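Local coordinates for putative oxidoreductase (Jannaschia sp., PDB 3C24), which is a putative oxidoreductase that probably binds a nicotinamide dinucleotide cofactor through an N-terminal Rossmann-type domain, its substrate being unknown, at residues A[13-18]-A[62-67]; A[26-31]-A[54-59]; A[32-37]-A[169-174]. All blocks are in the same frame, centred on the assembly; numbering follows the deposited sequence.

Contact 1. Residues A[13-18]-A[62-67]; sequences TVAILG and DGWIDE
The indole of W64 is the flat group at the centre of this contact, and A15 and L17 of the 13-18 segment both approach its six-membered ring obliquely. One face of the ring is filled from within its own segment: CG1 of I65 stands 3.3 Å above the plane, over the ring centre. Across the contact, CB of A15 lies 3.6 Å from W64 CE3 and equally near CZ3, so the methyl sits beside that bond. L17 meets the far end of the ring, its CD1 3.8 Å from W64 CH2, and the two side chains cross at about a right angle. The torsion of W64 explains its reach: CG lies between the backbone N and the carbonyl carbon (chi1 60°), which carries the ring past A15 so that its CH2 end reaches L17.

The other end of the contact joins side chain to backbone. T13 CB comes within 3.4 Å of E67 O, and T13 CG2 is 3.6 Å from the same oxygen. The turn is closed by E67 N bonding W64 O at 2.8 Å.

T13 and A15 point toward the 62-67 turn and L17 bends its end to it, whereas V14 and I16 point away. The strand lies between parallel strands 37-41 and 70-73. W64 also touches I41 of the former and I87 of helix 77-87, while L17 touches V83, so the 62-67 turn is packed between the sheet and that helix.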
ATOM      1  N   THR A  13      12.223   7.323  36.238  1.00 17.44           N
ATOM      2  CA  THR A  13      11.304   8.443  36.311  1.00 18.40           C
ATOM      3  C   THR A  13      11.304   9.104  34.929  1.00 19.81           C
ATOM      4  O   THR A  13      12.312   9.583  34.460  1.00 18.41           O
ATOM      5  CB  THR A  13      11.638   9.406  37.428  1.00 20.32           C
ATOM      6  OG1 THR A  13      11.467   8.702  38.673  1.00 23.02           O
ATOM      7  CG2 THR A  13      10.688  10.586  37.389  1.00 21.87           C
ATOM      8  N   VAL A  14      10.129   9.129  34.293  1.00 16.44           N
ATOM      9  CA  VAL A  14      10.014   9.603  32.926  1.00 17.34           C
ATOM     10  C   VAL A  14       9.079  10.777  32.895  1.00 18.00           C
ATOM     11  O   VAL A  14       7.886  10.629  33.220  1.00 20.16           O
ATOM     12  CB  VAL A  14       9.463   8.498  32.021  1.00 17.52           C
ATOM     13  CG1 VAL A  14       9.344   8.939  30.540  1.00 17.79           C
ATOM     14  CG2 VAL A  14      10.323   7.192  32.083  1.00 16.81           C
ATOM     15  N   ALA A  15       9.635  11.938  32.533  1.00 18.14           N
ATOM     16  CA  ALA A  15       8.869  13.165  32.357  1.00 17.77           C
ATOM     17  C   ALA A  15       8.519  13.281  30.892  1.00 19.08           C
ATOM     18  O   ALA A  15       9.349  13.057  29.988  1.00 19.17           O
ATOM     19  CB  ALA A  15       9.669  14.377  32.826  1.00 19.91           C
ATOM     20  N   ILE A  16       7.256  13.559  30.630  1.00 16.36           N
ATOM     21  CA  ILE A  16       6.796  13.763  29.266  1.00 17.31           C
ATOM     22  C   ILE A  16       6.296  15.194  29.121  1.00 18.40           C
ATOM     23  O   ILE A  16       5.351  15.600  29.772  1.00 18.38           O
ATOM     24  CB  ILE A  16       5.678  12.789  28.903  1.00 18.43           C
ATOM     25  CG1 ILE A  16       6.144  11.335  29.074  1.00 23.04           C
ATOM     26  CG2 ILE A  16       5.197  13.004  27.470  1.00 16.85           C
ATOM     27  CD1 ILE A  16       5.071  10.328  29.011  1.00 24.93           C
ATOM     28  N   LEU A  17       6.957  15.923  28.232  1.00 18.62           N
ATOM     29  CA  LEU A  17       6.599  17.299  27.897  1.00 19.26           C
ATOM     30  C   LEU A  17       5.474  17.274  26.847  1.00 19.14           C
ATOM     31  O   LEU A  17       5.553  16.548  25.817  1.00 21.52           O
ATOM     32  CB  LEU A  17       7.835  18.077  27.395  1.00 19.98           C
ATOM     33  CG  LEU A  17       8.850  18.610  28.422  1.00 28.06           C
ATOM     34  CD1 LEU A  17       9.162  17.632  29.490  1.00 39.45           C
ATOM     35  CD2 LEU A  17      10.115  19.110  27.654  1.00 29.36           C
ATOM     36  N   GLY A  18       4.439  18.080  27.083  1.00 19.52           N
ATOM     37  CA  GLY A  18       3.287  18.116  26.187  1.00 16.93           C
ATOM     38  C   GLY A  18       2.471  16.839  26.407  1.00 19.20           C
ATOM     39  O   GLY A  18       1.848  16.289  25.512  1.00 21.45           O
ATOM     40  N   ASP A  62       8.480  22.940  39.016  1.00 36.07           N
ATOM     41  CA  ASP A  62       9.705  22.517  38.327  1.00 34.48           C
ATOM     42  C   ASP A  62      10.487  21.494  39.065  1.00 32.80           C
ATOM     43  O   ASP A  62      11.565  21.113  38.640  1.00 33.26           O
ATOM     44  CB  ASP A  62      10.642  23.710  38.117  1.00 37.10           C
ATOM     45  CG  ASP A  62      10.063  24.765  37.185  1.00 42.40           C
ATOM     46  OD1 ASP A  62       9.196  24.432  36.347  1.00 53.43           O
ATOM     47  OD2 ASP A  62      10.490  25.941  37.290  1.00 55.87           O
ATOM     48  N   GLY A  63       9.969  21.050  40.192  1.00 28.54           N
ATOM     49  CA  GLY A  63      10.690  20.058  40.986  1.00 29.61           C
ATOM     50  C   GLY A  63      10.962  18.769  40.247  1.00 29.90           C
ATOM     51  O   GLY A  63      11.865  18.001  40.574  1.00 30.10           O
ATOM     52  N   TRP A  64      10.145  18.534  39.239  1.00 29.77           N
ATOM     53  CA  TRP A  64      10.255  17.288  38.468  1.00 28.92           C
ATOM     54  C   TRP A  64      11.570  17.157  37.756  1.00 30.65           C
ATOM     55  O   TRP A  64      12.114  16.058  37.577  1.00 27.98           O
ATOM     56  CB  TRP A  64       9.147  17.193  37.445  1.00 26.94           C
ATOM     57  CG  TRP A  64       9.123  18.273  36.445  1.00 28.20           C
ATOM     58  CD1 TRP A  64       8.438  19.424  36.518  1.00 27.89           C
ATOM     59  CD2 TRP A  64       9.780  18.271  35.182  1.00 24.03           C
ATOM     60  NE1 TRP A  64       8.643  20.165  35.400  1.00 24.16           N
ATOM     61  CE2 TRP A  64       9.460  19.472  34.550  1.00 25.85           C
ATOM     62  CE3 TRP A  64      10.619  17.367  34.529  1.00 33.25           C
ATOM     63  CZ2 TRP A  64       9.937  19.801  33.297  1.00 30.22           C
ATOM     64  CZ3 TRP A  64      11.097  17.702  33.279  1.00 29.20           C
ATOM     65  CH2 TRP A  64      10.756  18.894  32.678  1.00 28.94           C
ATOM     66  N   ILE A  65      12.068  18.303  37.342  1.00 31.51           N
ATOM     67  CA  ILE A  65      13.316  18.342  36.583  1.00 35.00           C
ATOM     68  C   ILE A  65      14.439  17.575  37.300  1.00 36.46           C
ATOM     69  O   ILE A  65      15.170  16.809  36.673  1.00 38.66           O
ATOM     70  CB  ILE A  65      13.733  19.793  36.248  1.00 34.46           C
ATOM     71  CG1 ILE A  65      12.703  20.425  35.306  1.00 33.92           C
ATOM     72  CG2 ILE A  65      15.093  19.827  35.628  1.00 38.52           C
ATOM     73  CD1 ILE A  65      12.928  21.897  35.026  1.00 36.59           C
ATOM     74  N   ASP A  66      14.505  17.708  38.618  1.00 36.64           N
ATOM     75  CA  ASP A  66      15.556  17.069  39.438  1.00 34.42           C
ATOM     76  C   ASP A  66      15.301  15.634  39.726  1.00 33.07           C
ATOM     77  O   ASP A  66      16.135  14.959  40.310  1.00 31.34           O
ATOM     78  CB  ASP A  66      15.699  17.723  40.819  1.00 39.54           C
ATOM     79  CG  ASP A  66      16.503  18.987  40.784  1.00 46.47           C
ATOM     80  OD1 ASP A  66      16.816  19.478  39.675  1.00 57.32           O
ATOM     81  OD2 ASP A  66      16.832  19.475  41.889  1.00 62.16           O
ATOM     82  N   GLU A  67      14.152  15.152  39.293  1.00 29.74           N
ATOM     83  CA  GLU A  67      13.789  13.756  39.554  1.00 28.82           C
ATOM     84  C   GLU A  67      13.834  12.922  38.283  1.00 23.51           C
ATOM     85  O   GLU A  67      13.946  11.718  38.328  1.00 27.64           O
ATOM     86  CB  GLU A  67      12.379  13.690  40.154  1.00 28.62           C
ATOM     87  CG  GLU A  67      12.292  14.323  41.571  1.00 37.49           C
ATOM     88  CD  GLU A  67      10.855  14.583  42.046  1.00 51.05           C
ATOM     89  OE1 GLU A  67       9.989  14.923  41.207  1.00 48.83           O
ATOM     90  OE2 GLU A  67      10.600  14.491  43.273  1.00 55.40           O
TER

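Contact 2. Residues A[26-31]-A[54-59]; sequences RITRKI and MGIPLT
M54, a selenomethionine, lays its terminal methyl over the guanidinium of R29: CE stands 3.7 Å above the plane, over the centre of the group. The same methyl also touches the root of the arginine, 3.6 Å from R29 CB, so the arginine folds round it. Two torsions produce that fold. CG of R29 is anti to the backbone N (chi1 166°), and the chain then bends at chi3 (-95°), bringing the charged end back over the methyl. At the rim of the guanidinium, in its plane, water 1 accepts from R29 NH2 at 3.1 Å and donates to M54 O at 2.7 Å. This water bridge links the arginine to the backbone of the residue whose side chain lies against its face.

Farther along, I56 supplies the apolar half. Its CD1 is 4.0 Å from R29 CA, against the helix backbone, and its CG2 lies 4.1 Å from T28 CG2. T28 turns this methyl to I56 and its hydroxyl back into its own helix, bonded chiefly to G24 O one turn earlier, with A19 O as a second carbonyl sharing the same hydroxyl.

The second shell holds both sides in place. L38 of strand 37-41 and L51 of helix 45-53 each touch T28 and I56, joining the two in a common apolar cluster. G55, with phi 72°, ends helix 45-53 in a Schellman motif, the positive phi turning the chain from M54 toward I56. Helix 22-33 directly follows strand 13-17, and strand 37-41 comes next, the beta-alpha-beta order of a Rossmann-type dinucleotide-binding fold; here the chain leaving helix 45-53 packs against the helix of that unit.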
ATOM      1  N   ARG A  26      -1.463   9.559  24.563  1.00 18.31           N
ATOM      2  CA  ARG A  26      -1.363   8.105  24.356  1.00 16.13           C
ATOM      3  C   ARG A  26      -0.128   7.528  25.024  1.00 17.49           C
ATOM      4  O   ARG A  26      -0.186   6.505  25.684  1.00 16.64           O
ATOM      5  CB  ARG A  26      -1.354   7.760  22.867  1.00 20.60           C
ATOM      6  CG  ARG A  26      -2.711   7.936  22.168  1.00 23.93           C
ATOM      7  CD  ARG A  26      -2.513   7.784  20.614  1.00 38.16           C
ATOM      8  N   ILE A  27       0.996   8.186  24.795  1.00 17.30           N
ATOM      9  CA  ILE A  27       2.274   7.731  25.363  1.00 17.92           C
ATOM     10  C   ILE A  27       2.330   7.897  26.886  1.00 16.21           C
ATOM     11  O   ILE A  27       2.915   7.080  27.602  1.00 17.24           O
ATOM     12  CB  ILE A  27       3.530   8.318  24.657  1.00 16.32           C
ATOM     13  CG1 ILE A  27       3.642   9.822  24.792  1.00 19.70           C
ATOM     14  CG2 ILE A  27       3.608   7.869  23.211  1.00 21.58           C
ATOM     15  CD1 ILE A  27       4.804  10.383  23.916  1.00 22.67           C
ATOM     16  N   THR A  28       1.683   8.953  27.375  1.00 16.67           N
ATOM     17  CA  THR A  28       1.617   9.228  28.797  1.00 16.43           C
ATOM     18  C   THR A  28       0.818   8.130  29.490  1.00 14.95           C
ATOM     19  O   THR A  28       1.212   7.623  30.549  1.00 16.96           O
ATOM     20  CB  THR A  28       1.028  10.622  29.072  1.00 16.07           C
ATOM     21  OG1 THR A  28       1.873  11.613  28.460  1.00 18.08           O
ATOM     22  CG2 THR A  28       0.916  10.890  30.529  1.00 18.17           C
ATOM     23  N   ARG A  29      -0.297   7.723  28.866  1.00 15.50           N
ATOM     24  CA  ARG A  29      -1.103   6.620  29.421  1.00 14.90           C
ATOM     25  C   ARG A  29      -0.245   5.342  29.494  1.00 17.31           C
ATOM     26  O   ARG A  29      -0.249   4.633  30.491  1.00 16.34           O
ATOM     27  CB  ARG A  29      -2.379   6.359  28.628  1.00 16.09           C
ATOM     28  CG  ARG A  29      -3.056   5.029  28.976  1.00 24.81           C
ATOM     29  CD  ARG A  29      -4.371   4.876  28.194  1.00 32.82           C
ATOM     30  NE  ARG A  29      -5.465   5.330  29.009  1.00 33.71           N
ATOM     31  CZ  ARG A  29      -6.585   5.886  28.560  1.00 44.56           C
ATOM     32  NH1 ARG A  29      -6.763   6.101  27.269  1.00 42.58           N
ATOM     33  NH2 ARG A  29      -7.516   6.260  29.427  1.00 41.81           N
ATOM     34  N   LYS A  30       0.521   5.093  28.444  1.00 18.66           N
ATOM     35  CA  LYS A  30       1.381   3.901  28.438  1.00 17.73           C
ATOM     36  C   LYS A  30       2.372   3.926  29.587  1.00 15.71           C
ATOM     37  O   LYS A  30       2.590   2.913  30.275  1.00 17.21           O
ATOM     38  CB  LYS A  30       2.155   3.759  27.115  1.00 18.52           C
ATOM     39  CG  LYS A  30       1.317   3.464  25.874  1.00 21.79           C
ATOM     40  CD  LYS A  30       0.893   2.038  25.807  1.00 19.28           C
ATOM     41  CE  LYS A  30       0.169   1.685  24.470  1.00 21.66           C
ATOM     42  NZ  LYS A  30      -0.154   0.219  24.288  1.00 18.05           N
ATOM     43  N   ILE A  31       2.998   5.077  29.808  1.00 15.87           N
ATOM     44  CA  ILE A  31       3.968   5.199  30.908  1.00 13.73           C
ATOM     45  C   ILE A  31       3.261   5.089  32.248  1.00 15.69           C
ATOM     46  O   ILE A  31       3.724   4.369  33.159  1.00 17.29           O
ATOM     47  CB  ILE A  31       4.784   6.519  30.828  1.00 18.14           C
ATOM     48  CG1 ILE A  31       5.678   6.476  29.587  1.00 16.20           C
ATOM     49  CG2 ILE A  31       5.661   6.773  32.056  1.00 15.09           C
ATOM     50  CD1 ILE A  31       6.709   5.279  29.498  1.00 17.83           C
HETATM   51  N   MSE A  54      -8.363  10.990  32.215  1.00 23.24           N
HETATM   52  CA  MSE A  54      -7.764   9.662  32.077  1.00 21.05           C
HETATM   53  C   MSE A  54      -7.253   9.167  33.430  1.00 20.79           C
HETATM   54  O   MSE A  54      -6.702   8.075  33.542  1.00 22.86           O
HETATM   55  CB  MSE A  54      -6.641   9.707  31.059  1.00 21.73           C
HETATM   56  CG  MSE A  54      -7.112  10.084  29.713  1.00 21.36           C
HETATM   57 SE   MSE A  54      -5.548  10.656  28.654  0.75 31.52          SE
HETATM   58  CE  MSE A  54      -4.739   9.121  28.497  1.00 12.68           C
ATOM     59  N   GLY A  55      -7.476   9.983  34.445  1.00 18.46           N
ATOM     60  CA  GLY A  55      -7.019   9.693  35.804  1.00 19.62           C
ATOM     61  C   GLY A  55      -5.519   9.816  35.996  1.00 20.11           C
ATOM     62  O   GLY A  55      -4.912   9.208  36.890  1.00 23.31           O
ATOM     63  N   ILE A  56      -4.899  10.604  35.137  1.00 19.70           N
ATOM     64  CA  ILE A  56      -3.449  10.822  35.218  1.00 19.38           C
ATOM     65  C   ILE A  56      -3.113  12.114  35.970  1.00 19.91           C
ATOM     66  O   ILE A  56      -3.596  13.199  35.609  1.00 22.07           O
ATOM     67  CB  ILE A  56      -2.809  10.820  33.820  1.00 17.90           C
ATOM     68  CG1 ILE A  56      -3.060   9.470  33.105  1.00 21.04           C
ATOM     69  CG2 ILE A  56      -1.325  11.095  33.957  1.00 19.09           C
ATOM     70  CD1 ILE A  56      -2.787   9.454  31.602  1.00 21.53           C
ATOM     71  N   PRO A  57      -2.254  12.022  36.996  1.00 19.65           N
ATOM     72  CA  PRO A  57      -1.970  13.234  37.752  1.00 21.59           C
ATOM     73  C   PRO A  57      -1.144  14.226  36.973  1.00 21.27           C
ATOM     74  O   PRO A  57      -0.330  13.845  36.138  1.00 22.82           O
ATOM     75  CB  PRO A  57      -1.168  12.740  38.961  1.00 24.59           C
ATOM     76  CG  PRO A  57      -0.919  11.342  38.784  1.00 23.17           C
ATOM     77  CD  PRO A  57      -1.667  10.815  37.606  1.00 23.14           C
ATOM     78  N   LEU A  58      -1.397  15.505  37.237  1.00 23.20           N
ATOM     79  CA  LEU A  58      -0.624  16.598  36.623  1.00 24.03           C
ATOM     80  C   LEU A  58       0.582  16.919  37.475  1.00 28.48           C
ATOM     81  O   LEU A  58       0.501  16.921  38.692  1.00 27.64           O
ATOM     82  CB  LEU A  58      -1.444  17.856  36.416  1.00 28.44           C
ATOM     83  CG  LEU A  58      -1.953  17.899  34.976  1.00 32.86           C
ATOM     84  CD1 LEU A  58      -0.717  17.868  34.037  1.00 34.77           C
ATOM     85  CD2 LEU A  58      -2.931  16.774  34.738  1.00 29.33           C
ATOM     86  N   THR A  59       1.720  17.126  36.828  1.00 33.48           N
ATOM     87  CA  THR A  59       2.947  17.419  37.568  1.00 35.18           C
ATOM     88  C   THR A  59       3.340  18.864  37.401  1.00 35.31           C
ATOM     89  O   THR A  59       3.915  19.231  36.384  1.00 34.15           O
ATOM     90  CB  THR A  59       4.125  16.496  37.214  1.00 37.04           C
ATOM     91  OG1 THR A  59       3.986  15.229  37.888  1.00 33.47           O
ATOM     92  CG2 THR A  59       5.433  17.150  37.708  1.00 40.18           C
TER
HETATM   93  O   HOH W   1      -5.959   5.985  32.079  1.00 29.64           O

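Contact 3. Residues A[32-37]-A[169-174]; sequences HDSAHH and CETMWS
The backbones approach most closely where S34 CA lies 7.2 Å from T171 CA, S34 just beyond the end of helix 22-33 and T171 in the last turn of helix 160-172. T171 carries the whole contact on its side, its two branches serving different partners. Its methyl meets the serine: T171 CG2 is 3.5 Å from S34 CB and 3.8 Å from S34 OG. The hydroxyl branch faces H36 instead, with T171 OG1 lying near the imidazole plane, at the ring edge, 4.0 Å from H36 CD2. CG2 of T171 is anti to the backbone N (chi1 -53° for OG1), an orientation that spreads the methyl and hydroxyl toward these separate neighbours.

The loop is braced on its own side. S34 OG accepts from H36 N at 3.0 Å with an N-H...O angle of 143°, forming an ST turn, and the same hydroxyl is hydrogen-bonded to I31 O. H36 is held at both ring nitrogens, NE2 to D167 OD2 and ND1 to K12 N.

The touching across the segments is by van der Waals contact, with T171 OG1 turned to D167 O for its bond. Because H36 ND1 accepts from K12 N, NE2 probably carries the proton given to D167, consistent with a neutral imidazole whose tautomer is set by its neighbours.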
ATOM      1  N   HIS A  32       2.127   5.763  32.363  1.00 16.18           N
ATOM      2  CA  HIS A  32       1.349   5.682  33.608  1.00 17.37           C
ATOM      3  C   HIS A  32       1.042   4.255  34.011  1.00 20.21           C
ATOM      4  O   HIS A  32       1.111   3.892  35.192  1.00 19.39           O
ATOM      5  CB  HIS A  32       0.020   6.405  33.399  1.00 15.78           C
ATOM      6  CG  HIS A  32      -0.748   6.605  34.659  1.00 17.72           C
ATOM      7  ND1 HIS A  32      -2.074   6.268  34.779  1.00 24.56           N
ATOM      8  CD2 HIS A  32      -0.371   7.125  35.847  1.00 19.46           C
ATOM      9  CE1 HIS A  32      -2.486   6.575  35.999  1.00 20.27           C
ATOM     10  NE2 HIS A  32      -1.468   7.082  36.675  1.00 21.36           N
ATOM     11  N   ASP A  33       0.672   3.455  33.024  1.00 20.76           N
ATOM     12  CA  ASP A  33       0.250   2.074  33.267  1.00 19.40           C
ATOM     13  C   ASP A  33       1.431   1.149  33.460  1.00 21.68           C
ATOM     14  O   ASP A  33       1.257  -0.006  33.888  1.00 25.21           O
ATOM     15  CB  ASP A  33      -0.591   1.529  32.134  1.00 19.75           C
ATOM     16  CG  ASP A  33      -1.943   2.180  32.045  1.00 22.25           C
ATOM     17  OD1 ASP A  33      -2.337   2.870  33.004  1.00 25.00           O
ATOM     18  OD2 ASP A  33      -2.627   1.973  31.032  1.00 25.82           O
ATOM     19  N   SER A  34       2.620   1.634  33.125  1.00 18.58           N
ATOM     20  CA  SER A  34       3.846   0.812  33.254  1.00 21.38           C
ATOM     21  C   SER A  34       4.452   0.909  34.647  1.00 21.58           C
ATOM     22  O   SER A  34       3.942   1.618  35.529  1.00 20.62           O
ATOM     23  CB  SER A  34       4.913   1.241  32.257  1.00 18.14           C
ATOM     24  OG  SER A  34       5.623   2.389  32.711  1.00 19.93           O
ATOM     25  N   ALA A  35       5.583   0.221  34.818  1.00 24.32           N
ATOM     26  CA  ALA A  35       6.338   0.196  36.104  1.00 23.14           C
ATOM     27  C   ALA A  35       7.201   1.448  36.253  1.00 22.77           C
ATOM     28  O   ALA A  35       7.647   1.800  37.318  1.00 22.03           O
ATOM     29  CB  ALA A  35       7.214  -1.035  36.207  1.00 24.09           C
ATOM     30  N   HIS A  36       7.352   2.179  35.150  1.00 17.83           N
ATOM     31  CA  HIS A  36       8.077   3.439  35.213  1.00 19.44           C
ATOM     32  C   HIS A  36       7.272   4.497  35.941  1.00 21.93           C
ATOM     33  O   HIS A  36       6.047   4.416  36.001  1.00 22.90           O
ATOM     34  CB  HIS A  36       8.420   3.917  33.803  1.00 20.49           C
ATOM     35  CG  HIS A  36       9.432   3.064  33.133  1.00 18.35           C
ATOM     36  ND1 HIS A  36      10.691   2.884  33.665  1.00 18.39           N
ATOM     37  CD2 HIS A  36       9.394   2.321  31.995  1.00 18.92           C
ATOM     38  CE1 HIS A  36      11.377   2.057  32.894  1.00 26.30           C
ATOM     39  NE2 HIS A  36      10.620   1.710  31.869  1.00 22.17           N
ATOM     40  N   HIS A  37       7.968   5.478  36.498  1.00 18.95           N
ATOM     41  CA  HIS A  37       7.344   6.569  37.265  1.00 21.34           C
ATOM     42  C   HIS A  37       7.147   7.746  36.370  1.00 21.01           C
ATOM     43  O   HIS A  37       8.059   8.254  35.797  1.00 26.27           O
ATOM     44  CB  HIS A  37       8.167   6.991  38.487  1.00 22.41           C
ATOM     45  CG  HIS A  37       8.513   5.848  39.376  1.00 30.51           C
ATOM     46  ND1 HIS A  37       7.551   5.066  39.972  1.00 30.67           N
ATOM     47  CD2 HIS A  37       9.710   5.309  39.719  1.00 34.88           C
ATOM     48  CE1 HIS A  37       8.140   4.105  40.664  1.00 38.64           C
ATOM     49  NE2 HIS A  37       9.448   4.230  40.524  1.00 28.81           N
ATOM     50  N   CYS A 169      10.921   3.570  24.820  1.00 17.16           N
ATOM     51  CA  CYS A 169      10.193   3.562  23.529  1.00 17.03           C
ATOM     52  C   CYS A 169       9.313   2.342  23.371  1.00 17.02           C
ATOM     53  O   CYS A 169       8.194   2.431  22.851  1.00 16.01           O
ATOM     54  CB  CYS A 169      11.154   3.652  22.339  1.00 17.07           C
ATOM     55  SG  CYS A 169      11.948   5.256  22.217  1.00 18.89           S
ATOM     56  N   GLU A 170       9.803   1.207  23.851  1.00 15.02           N
ATOM     57  CA  GLU A 170       9.043  -0.056  23.774  1.00 15.90           C
ATOM     58  C   GLU A 170       7.795  -0.016  24.668  1.00 16.67           C
ATOM     59  O   GLU A 170       6.733  -0.633  24.377  1.00 19.16           O
ATOM     60  CB  GLU A 170       9.929  -1.225  24.135  1.00 17.20           C
ATOM     61  CG  GLU A 170      10.902  -1.601  23.052  1.00 19.43           C
ATOM     62  CD  GLU A 170      12.021  -2.516  23.537  1.00 29.35           C
ATOM     63  OE1 GLU A 170      11.941  -2.983  24.683  1.00 28.56           O
ATOM     64  OE2 GLU A 170      12.980  -2.744  22.771  1.00 26.37           O
ATOM     65  N   THR A 171       7.893   0.775  25.723  1.00 15.35           N
ATOM     66  CA  THR A 171       6.779   0.966  26.657  1.00 13.93           C
ATOM     67  C   THR A 171       5.781   1.943  26.035  1.00 14.63           C
ATOM     68  O   THR A 171       4.573   1.693  26.024  1.00 17.43           O
ATOM     69  CB  THR A 171       7.243   1.545  27.991  1.00 17.78           C
ATOM     70  OG1 THR A 171       8.297   0.737  28.503  1.00 19.20           O
ATOM     71  CG2 THR A 171       6.058   1.703  28.980  1.00 16.00           C
HETATM   72  N   MSE A 172       6.286   3.047  25.471  1.00 14.01           N
HETATM   73  CA  MSE A 172       5.406   4.066  24.885  1.00 13.97           C
HETATM   74  C   MSE A 172       4.615   3.609  23.675  1.00 17.47           C
HETATM   75  O   MSE A 172       3.462   4.071  23.447  1.00 17.61           O
HETATM   76  CB  MSE A 172       6.194   5.335  24.532  1.00 15.57           C
HETATM   77  CG  MSE A 172       6.768   5.993  25.723  1.00 15.08           C
HETATM   78 SE   MSE A 172       7.609   7.711  25.175  0.75 20.84          SE
HETATM   79  CE  MSE A 172       8.890   7.081  23.979  1.00 19.79           C
ATOM     80  N   TRP A 173       5.208   2.681  22.939  1.00 15.10           N
ATOM     81  CA  TRP A 173       4.668   2.264  21.648  1.00 17.80           C
ATOM     82  C   TRP A 173       4.276   0.810  21.577  1.00 19.15           C
ATOM     83  O   TRP A 173       4.117   0.249  20.484  1.00 18.62           O
ATOM     84  CB  TRP A 173       5.675   2.590  20.529  1.00 16.90           C
ATOM     85  CG  TRP A 173       5.890   4.076  20.356  1.00 18.12           C
ATOM     86  CD1 TRP A 173       4.953   5.015  20.421  1.00 20.12           C
ATOM     87  CD2 TRP A 173       7.120   4.743  20.003  1.00 17.20           C
ATOM     88  NE1 TRP A 173       5.496   6.253  20.182  1.00 20.97           N
ATOM     89  CE2 TRP A 173       6.827   6.113  19.921  1.00 18.19           C
ATOM     90  CE3 TRP A 173       8.436   4.317  19.772  1.00 15.75           C
ATOM     91  CZ2 TRP A 173       7.788   7.068  19.617  1.00 19.71           C
ATOM     92  CZ3 TRP A 173       9.406   5.279  19.452  1.00 20.30           C
ATOM     93  CH2 TRP A 173       9.065   6.643  19.388  1.00 17.37           C
ATOM     94  N   SER A 174       4.097   0.213  22.761  1.00 16.69           N
ATOM     95  CA  SER A 174       3.696  -1.208  22.880  1.00 16.71           C
ATOM     96  C   SER A 174       2.362  -1.444  22.182  1.00 16.79           C
ATOM     97  O   SER A 174       1.503  -0.601  22.237  1.00 15.75           O
ATOM     98  CB  SER A 174       3.592  -1.678  24.331  1.00 19.85           C
ATOM     99  OG  SER A 174       2.546  -1.008  24.984  1.00 21.42           O
TER

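Overall arrangement
From the N terminus, strand 13-17 opens the loop that contact 1 closes at 62-67, the turn before strand 70-73. Helix 22-33 comes next and begins contact 2, whose loop returns at 54-59, after helix 45-53, and is nested wholly inside that of contact 1. The end of the same helix and the turn after it start contact 3, which crosses both others and ties this region to helix 160-172. Contacts 1 and 2 meet where I16 CD1 packs 3.5 Å from T28 OG1; contacts 1 and 3 at V14 N and H37 O, 2.7 Å apart, a probable hydrogen bond between neighbouring strands; contacts 2 and 3 at K30 NZ and S174 O, 2.8 Å apart.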